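Local coordinates for DUF5624 domain-containing protein (Legionella pneumophila subsp. pneumophila, PDB 4JX2) that is of unknown function but is probably secreted and carries a DUF5624 domain in a new combination of helices and a mixed beta sheet, at residues A[121-126]-A[210-215]; A[226-231]-A[386-391]; A[375-378]-A[383-386]. One frame throughout, in Å; residues are numbered along the deposited sequence.

Interaction 1 of 3, residues A[121-126]-A[210-215]; sequences PALMYL and NDFLNG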
loop_
_atom_site.group_PDB
_atom_site.type_symbol
_atom_site.label_atom_id
_atom_site.label_comp_id
_atom_site.label_asym_id
_atom_site.label_seq_id
_atom_site.Cartn_x
_atom_site.Cartn_y
_atom_site.Cartn_z
ATOM N N PRO A 121 4.664 4.591 25.205
ATOM C CA PRO A 121 4.263 5.623 24.215
ATOM C C PRO A 121 3.474 6.781 24.824
ATOM O O PRO A 121 3.696 7.928 24.428
ATOM C CB PRO A 121 3.403 4.838 23.222
ATOM C CG PRO A 121 3.953 3.447 23.300
ATOM C CD PRO A 121 4.264 3.242 24.746
ATOM N N ALA A 122 2.579 6.495 25.805
ATOM C CA ALA A 122 1.800 7.527 26.521
ATOM C C ALA A 122 2.727 8.565 27.165
ATOM O O ALA A 122 2.528 9.772 26.971
ATOM C CB ALA A 122 0.921 6.889 27.586
ATOM N N LEU A 123 3.767 8.086 27.887
ATOM C CA LEU A 123 4.735 8.947 28.553
ATOM C C LEU A 123 5.565 9.740 27.542
ATOM O O LEU A 123 5.832 10.929 27.784
ATOM C CB LEU A 123 5.626 8.141 29.501
ATOM C CG LEU A 123 4.985 7.778 30.842
ATOM C CD1 LEU A 123 5.860 6.832 31.615
ATOM C CD2 LEU A 123 4.643 9.037 31.677
HETATM N N MSE A 124 5.919 9.106 26.396
HETATM C CA MSE A 124 6.652 9.755 25.286
HETATM C C MSE A 124 5.837 10.938 24.729
HETATM O O MSE A 124 6.366 12.039 24.552
HETATM C CB MSE A 124 6.954 8.757 24.163
HETATM C CG MSE A 124 8.015 7.751 24.506
HETATM SE SE MSE A 124 8.022 6.306 23.172
HETATM C CE MSE A 124 8.430 4.790 24.351
ATOM N N TYR A 125 4.528 10.704 24.523
ATOM C CA TYR A 125 3.564 11.685 24.039
ATOM C C TYR A 125 3.442 12.832 25.021
ATOM O O TYR A 125 3.407 13.986 24.591
ATOM C CB TYR A 125 2.192 11.023 23.801
ATOM C CG TYR A 125 2.015 10.303 22.474
ATOM C CD1 TYR A 125 3.058 9.573 21.903
ATOM C CD2 TYR A 125 0.780 10.276 21.837
ATOM C CE1 TYR A 125 2.891 8.880 20.702
ATOM C CE2 TYR A 125 0.596 9.571 20.644
ATOM C CZ TYR A 125 1.662 8.893 20.069
ATOM O OH TYR A 125 1.498 8.215 18.889
ATOM N N LEU A 126 3.426 12.529 26.337
ATOM C CA LEU A 126 3.327 13.540 27.401
ATOM C C LEU A 126 4.558 14.464 27.408
ATOM O O LEU A 126 4.393 15.675 27.592
ATOM C CB LEU A 126 3.113 12.890 28.779
ATOM C CG LEU A 126 1.722 12.274 29.017
ATOM C CD1 LEU A 126 1.739 11.377 30.209
ATOM C CD2 LEU A 126 0.659 13.334 29.189
ATOM N N ASN A 210 16.337 8.004 30.020
ATOM C CA ASN A 210 17.324 7.650 31.031
ATOM C C ASN A 210 16.696 7.219 32.372
ATOM O O ASN A 210 17.149 6.227 32.942
ATOM C CB ASN A 210 18.273 8.829 31.225
ATOM C CG ASN A 210 19.409 8.601 32.182
ATOM O OD1 ASN A 210 20.433 8.008 31.847
ATOM N ND2 ASN A 210 19.272 9.126 33.379
ATOM N N ASP A 211 15.668 7.953 32.868
ATOM C CA ASP A 211 15.077 7.717 34.197
ATOM C C ASP A 211 14.067 6.587 34.254
ATOM O O ASP A 211 13.847 6.028 35.338
ATOM C CB ASP A 211 14.403 8.990 34.744
ATOM C CG ASP A 211 15.306 10.196 34.880
ATOM O OD1 ASP A 211 16.534 10.009 35.008
ATOM O OD2 ASP A 211 14.780 11.324 34.914
ATOM N N PHE A 212 13.435 6.262 33.121
ATOM C CA PHE A 212 12.360 5.271 33.114
ATOM C C PHE A 212 12.528 4.139 32.059
ATOM O O PHE A 212 12.627 2.971 32.441
ATOM C CB PHE A 212 11.015 5.999 32.919
ATOM C CG PHE A 212 9.827 5.095 32.721
ATOM C CD1 PHE A 212 9.366 4.285 33.756
ATOM C CD2 PHE A 212 9.158 5.059 31.504
ATOM C CE1 PHE A 212 8.258 3.458 33.573
ATOM C CE2 PHE A 212 8.058 4.212 31.322
ATOM C CZ PHE A 212 7.587 3.460 32.377
ATOM N N LEU A 213 12.541 4.471 30.760
ATOM C CA LEU A 213 12.618 3.461 29.707
ATOM C C LEU A 213 13.834 2.535 29.852
ATOM O O LEU A 213 13.690 1.331 29.680
ATOM C CB LEU A 213 12.593 4.114 28.310
ATOM C CG LEU A 213 11.332 4.906 27.958
ATOM C CD1 LEU A 213 11.483 5.606 26.631
ATOM C CD2 LEU A 213 10.084 4.034 27.996
ATOM N N ASN A 214 14.998 3.081 30.223
ATOM C CA ASN A 214 16.252 2.320 30.379
ATOM C C ASN A 214 16.404 1.663 31.748
ATOM O O ASN A 214 17.305 0.838 31.939
ATOM C CB ASN A 214 17.457 3.233 30.127
ATOM C CG ASN A 214 17.602 3.644 28.691
ATOM O OD1 ASN A 214 18.288 4.622 28.382
ATOM N ND2 ASN A 214 16.970 2.901 27.780
ATOM N N GLY A 215 15.536 2.040 32.673
ATOM C CA GLY A 215 15.583 1.543 34.035
ATOM C C GLY A 215 16.248 2.560 34.938
ATOM O O GLY A 215 16.805 3.573 34.474
#
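This is a small, buried apolar contact between helix 119-131 and the C-terminal end of helix 205-213, carried by two side-chain pairs, Leu-123 with Phe-212 and Met-124 with Leu-213. The backbones stay well apart, 9.6 Å between CA of Leu-123 and CA of Phe-212, and no hydrogen bond joins the segments, so side-chain ends alone span the gap. Leu-123 reaches across with one branch: its CD1 lies 3.4 Å from CE2 of Phe-212, meeting the ring obliquely, and the two side chains cross at about a right angle. With CG set opposite the backbone N (chi1 173°), Phe-212 extends its ring toward that methyl. Met-124, present as selenomethionine, bends at its last torsion (chi3 -143°) and brings its terminal methyl CE to 3.9 Å from CD1 of Leu-213, with CD2 of the same leucine only slightly farther off. The 148 Å² buried in total fits a contact of side-chain ends, methyls and one ring, between helices held apart. Helix 175-197 flanks it, with Tyr-192 stacking on Phe-212; helix 136-155 backs Leu-123 through Met-141, helix 223-247 meets Leu-213 through Met-227, and Phe-340 of the second subunit packs on Met-124.

Interaction 2 of 3, residues A[226-231]-A[386-391]; sequences VMIGTF and NTVGFW
Segments 226-231 and 386-391, of helices 223-247 and 386-398, cross at -51° with their short axes 9.6 Å apart at closest approach, and the backbones come nearest where CA of Phe-231 lies 6.6 Å from CA of Val-388. Val-388 makes the largest share of the contact from its segment. Its CG2 sits between the backbone N and the carbonyl carbon, which directs this methyl at the opposing main chain, 3.5 Å from O of Phe-231. The same methyl lies 3.9 Å from CB of Phe-231, so the valine packs against the root of the phenylalanine rather than its ring. Its other branch, CG1, lies between the two residues, 4.0 Å from CB of Phe-231 and, more loosely, 4.3 Å from CG2 of Ile-228. One step earlier, Thr-387 offers its methyl: CG2 meets CD1 of Ile-228 at 3.8 Å, the two side chains crossing at about a right angle. The same rotation (chi1 -57°) puts OG1 of Thr-387 on O of Leu-384, in a hydrogen bond, and CG2 on the isoleucine. No hydrogen bond links the segments, and 189 Å² is buried between them. Met-232 and Ala-235, farther along helix 223-247, also touch Val-388, while Phe-369 and Leu-370 of helix 366-378 flank Ile-228. This is crossed helix-helix packing in the buried part of a mostly helical region, joining helix 223-247 to helix 386-398 near the C-terminal end of the chain.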
loop_
_atom_site.group_PDB
_atom_site.type_symbol
_atom_site.label_atom_id
_atom_site.label_comp_id
_atom_site.label_asym_id
_atom_site.label_seq_id
_atom_site.Cartn_x
_atom_site.Cartn_y
_atom_site.Cartn_z
ATOM N N VAL A 226 9.574 -4.541 29.524
ATOM C CA VAL A 226 8.149 -4.723 29.788
ATOM C C VAL A 226 7.402 -4.532 28.460
ATOM O O VAL A 226 6.498 -5.310 28.161
ATOM C CB VAL A 226 7.623 -3.794 30.921
ATOM C CG1 VAL A 226 6.103 -3.762 30.982
ATOM C CG2 VAL A 226 8.183 -4.215 32.260
HETATM N N MSE A 227 7.802 -3.535 27.651
HETATM C CA MSE A 227 7.165 -3.286 26.360
HETATM C C MSE A 227 7.320 -4.467 25.426
HETATM O O MSE A 227 6.331 -4.852 24.821
HETATM C CB MSE A 227 7.691 -2.017 25.715
HETATM C CG MSE A 227 7.075 -0.798 26.345
HETATM SE SE MSE A 227 7.462 0.798 25.402
HETATM C CE MSE A 227 9.381 1.095 25.964
ATOM N N ILE A 228 8.513 -5.095 25.362
ATOM C CA ILE A 228 8.740 -6.259 24.501
ATOM C C ILE A 228 7.944 -7.472 25.042
ATOM O O ILE A 228 7.222 -8.109 24.272
ATOM C CB ILE A 228 10.251 -6.576 24.308
ATOM C CG1 ILE A 228 11.063 -5.344 23.773
ATOM C CG2 ILE A 228 10.461 -7.822 23.428
ATOM C CD1 ILE A 228 10.435 -4.513 22.527
ATOM N N GLY A 229 8.042 -7.732 26.350
ATOM C CA GLY A 229 7.356 -8.844 26.998
ATOM C C GLY A 229 5.858 -8.847 26.764
ATOM O O GLY A 229 5.287 -9.857 26.351
ATOM N N THR A 230 5.220 -7.692 26.974
ATOM C CA THR A 230 3.777 -7.491 26.792
ATOM C C THR A 230 3.384 -7.643 25.330
ATOM O O THR A 230 2.381 -8.299 25.069
ATOM C CB THR A 230 3.334 -6.136 27.331
ATOM O OG1 THR A 230 4.188 -5.111 26.808
ATOM C CG2 THR A 230 3.322 -6.088 28.824
ATOM N N PHE A 231 4.163 -7.067 24.386
ATOM C CA PHE A 231 3.896 -7.193 22.952
ATOM C C PHE A 231 3.962 -8.678 22.529
ATOM O O PHE A 231 3.099 -9.161 21.781
ATOM C CB PHE A 231 4.884 -6.343 22.115
ATOM C CG PHE A 231 4.573 -4.866 22.019
ATOM C CD1 PHE A 231 3.286 -4.425 21.750
ATOM C CD2 PHE A 231 5.586 -3.916 22.127
ATOM C CE1 PHE A 231 3.011 -3.052 21.625
ATOM C CE2 PHE A 231 5.304 -2.542 22.044
ATOM C CZ PHE A 231 4.021 -2.122 21.771
ATOM N N ASN A 386 4.578 -5.235 14.533
ATOM C CA ASN A 386 5.716 -5.723 13.726
ATOM C C ASN A 386 6.985 -5.857 14.583
ATOM O O ASN A 386 7.938 -6.509 14.150
ATOM C CB ASN A 386 6.005 -4.804 12.543
ATOM C CG ASN A 386 4.992 -4.822 11.432
ATOM O OD1 ASN A 386 4.174 -5.727 11.313
ATOM N ND2 ASN A 386 5.081 -3.848 10.544
ATOM N N THR A 387 7.006 -5.233 15.794
ATOM C CA THR A 387 8.140 -5.309 16.724
ATOM C C THR A 387 8.444 -6.766 17.086
ATOM O O THR A 387 9.615 -7.118 17.277
ATOM C CB THR A 387 7.834 -4.514 18.016
ATOM O OG1 THR A 387 7.535 -3.167 17.693
ATOM C CG2 THR A 387 8.953 -4.572 19.033
ATOM N N VAL A 388 7.378 -7.595 17.230
ATOM C CA VAL A 388 7.507 -8.978 17.678
ATOM C C VAL A 388 6.801 -9.990 16.747
ATOM O O VAL A 388 7.129 -11.178 16.806
ATOM C CB VAL A 388 6.993 -9.128 19.138
ATOM C CG1 VAL A 388 7.766 -8.232 20.113
ATOM C CG2 VAL A 388 5.478 -8.909 19.252
ATOM N N GLY A 389 5.825 -9.521 15.958
ATOM C CA GLY A 389 4.999 -10.333 15.070
ATOM C C GLY A 389 5.760 -11.287 14.178
ATOM O O GLY A 389 5.437 -12.484 14.147
ATOM N N PHE A 390 6.797 -10.761 13.451
ATOM C CA PHE A 390 7.663 -11.564 12.575
ATOM C C PHE A 390 8.432 -12.611 13.374
ATOM O O PHE A 390 8.524 -13.755 12.924
ATOM C CB PHE A 390 8.623 -10.689 11.751
ATOM C CG PHE A 390 7.930 -9.909 10.659
ATOM C CD1 PHE A 390 7.375 -8.659 10.917
ATOM C CD2 PHE A 390 7.836 -10.418 9.370
ATOM C CE1 PHE A 390 6.701 -7.951 9.918
ATOM C CE2 PHE A 390 7.188 -9.690 8.357
ATOM C CZ PHE A 390 6.603 -8.476 8.649
ATOM N N TRP A 391 8.945 -12.247 14.567
ATOM C CA TRP A 391 9.675 -13.183 15.442
ATOM C C TRP A 391 8.754 -14.278 16.024
ATOM O O TRP A 391 9.097 -15.462 15.939
ATOM C CB TRP A 391 10.407 -12.454 16.594
ATOM C CG TRP A 391 11.386 -13.358 17.271
ATOM C CD1 TRP A 391 12.660 -13.645 16.859
ATOM C CD2 TRP A 391 11.117 -14.229 18.381
ATOM N NE1 TRP A 391 13.209 -14.618 17.663
ATOM C CE2 TRP A 391 12.293 -14.980 18.620
ATOM C CE3 TRP A 391 10.001 -14.437 19.212
ATOM C CZ2 TRP A 391 12.393 -15.904 19.673
ATOM C CZ3 TRP A 391 10.093 -15.368 20.234
ATOM C CH2 TRP A 391 11.286 -16.075 20.470
#

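Interaction 3 of 3, residues A[375-378]-A[383-386]; sequences FSLA and MLSN. With SO4 (sulfate ion), chain F.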
loop_
_atom_site.group_PDB
_atom_site.type_symbol
_atom_site.label_atom_id
_atom_site.label_comp_id
_atom_site.label_asym_id
_atom_site.label_seq_id
_atom_site.Cartn_x
_atom_site.Cartn_y
_atom_site.Cartn_z
ATOM N N PHE A 375 12.010 1.476 15.276
ATOM C CA PHE A 375 11.758 1.451 13.852
ATOM C C PHE A 375 10.244 1.416 13.585
ATOM O O PHE A 375 9.735 2.227 12.817
ATOM C CB PHE A 375 12.486 0.254 13.204
ATOM C CG PHE A 375 12.376 0.231 11.699
ATOM C CD1 PHE A 375 13.089 1.138 10.920
ATOM C CD2 PHE A 375 11.503 -0.647 11.062
ATOM C CE1 PHE A 375 12.973 1.130 9.527
ATOM C CE2 PHE A 375 11.357 -0.624 9.671
ATOM C CZ PHE A 375 12.100 0.257 8.913
ATOM N N SER A 376 9.532 0.547 14.276
ATOM C CA SER A 376 8.095 0.374 14.111
ATOM C C SER A 376 7.332 1.625 14.478
ATOM O O SER A 376 6.374 1.971 13.783
ATOM C CB SER A 376 7.600 -0.816 14.929
ATOM O OG SER A 376 8.090 -2.001 14.324
ATOM N N LEU A 377 7.758 2.309 15.546
ATOM C CA LEU A 377 7.098 3.530 16.006
ATOM C C LEU A 377 7.427 4.731 15.103
ATOM O O LEU A 377 6.534 5.529 14.856
ATOM C CB LEU A 377 7.455 3.821 17.468
ATOM C CG LEU A 377 6.913 5.104 18.110
ATOM C CD1 LEU A 377 5.374 5.120 18.171
ATOM C CD2 LEU A 377 7.530 5.319 19.475
ATOM N N ALA A 378 8.662 4.844 14.578
ATOM C CA ALA A 378 9.049 5.970 13.710
ATOM C C ALA A 378 8.449 5.887 12.306
ATOM O O ALA A 378 8.058 6.919 11.754
ATOM C CB ALA A 378 10.570 6.054 13.594
HETATM N N MSE A 383 3.531 -1.119 11.886
HETATM C CA MSE A 383 2.578 -1.233 13.002
HETATM C C MSE A 383 3.411 -1.581 14.194
HETATM O O MSE A 383 4.421 -2.279 14.006
HETATM C CB MSE A 383 1.517 -2.337 12.749
HETATM C CG MSE A 383 1.334 -2.730 11.303
HETATM SE SE MSE A 383 -0.092 -4.004 11.066
HETATM C CE MSE A 383 0.949 -5.610 10.918
ATOM N N LEU A 384 3.018 -1.185 15.416
ATOM C CA LEU A 384 3.819 -1.576 16.603
ATOM C C LEU A 384 3.892 -3.115 16.764
ATOM O O LEU A 384 4.915 -3.603 17.227
ATOM C CB LEU A 384 3.335 -0.926 17.916
ATOM C CG LEU A 384 3.735 0.529 18.147
ATOM C CD1 LEU A 384 3.259 0.999 19.508
ATOM C CD2 LEU A 384 5.255 0.752 17.994
ATOM N N SER A 385 2.865 -3.865 16.290
ATOM C CA SER A 385 2.848 -5.324 16.364
ATOM C C SER A 385 3.970 -5.980 15.515
ATOM O O SER A 385 4.327 -7.130 15.802
ATOM C CB SER A 385 1.478 -5.882 15.986
ATOM O OG SER A 385 1.042 -5.458 14.709
ATOM N N ASN A 386 4.578 -5.235 14.533
ATOM C CA ASN A 386 5.716 -5.723 13.726
ATOM C C ASN A 386 6.985 -5.857 14.583
ATOM O O ASN A 386 7.938 -6.509 14.150
ATOM C CB ASN A 386 6.005 -4.804 12.543
ATOM C CG ASN A 386 4.992 -4.822 11.432
ATOM O OD1 ASN A 386 4.174 -5.727 11.313
ATOM N ND2 ASN A 386 5.081 -3.848 10.544
HETATM S S SO4 F . 0.022 1.108 16.210
HETATM O O1 SO4 F . 1.226 1.717 16.757
HETATM O O2 SO4 F . -0.990 2.163 15.990
HETATM O O3 SO4 F . 0.352 0.454 14.946
HETATM O O4 SO4 F . -0.522 0.113 17.139
#
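Ser-376 and Leu-377, near the end of helix 366-378, pack against the type I turn Met-383 to Asn-386, and the close side of the contact centres on the buried serine. The backbones approach to 5.3 Å between CA of Ser-376 and CA of Leu-384. CB of Ser-376 lies 3.6 Å from O of Met-383, the carbonyl that also accepts the turn's own bond from N of Asn-386 at 3.0 Å. The serine OG is hydrogen-bonded back to O of Arg-372 in its own helix, and it also lies in van der Waals contact with CB of Asn-386. Leu-384 closes the other flank with one branch, CD2 standing 3.8 Å from CB of Leu-377. The more open side is that of Leu-384, partly exposed, where a sulfate, probably from the crystallisation liquor, is bound. N of Leu-384 donates to its O3 at 3.2 Å, with an N-H...O angle of 158°; Asn-267 of the same chain and Arg-332 of the second subunit also hydrogen-bond the ion. The turn thus folds back on the helix it follows and leads into helix 386-398; Ser-276 and Glu-382 hold Asn-386 ND2, Trp-278 packs on Met-383, and Arg-332 of the second subunit touches Leu-377.

Along the chain, interaction 1 closes before interactions 2 and 3 open, and the latter two end on the same stretch, sharing Asn-386. The centres of interactions 2 and 3 lie about 10 Å apart, those of 1 and 2 about 17 Å, and those of 1 and 3 about 16 Å. Helix 223-247, which follows helix 205-213, connects the first two: SE of Met-227 is 4.1 Å from CD of Pro-121. Helices 366-378 and 386-398, consecutive in the chain, tie 2 to 3. Separately, helix 223-247 packs on the 383-386 turn, CZ of Phe-231 lying 3.9 Å from CD1 of Leu-384. SE of Met-124 also packs on Leu-377. The contacts thus touch one another through a few packing pairs in the helical part of the chain, bordered by the second subunit at interactions 1 and 3.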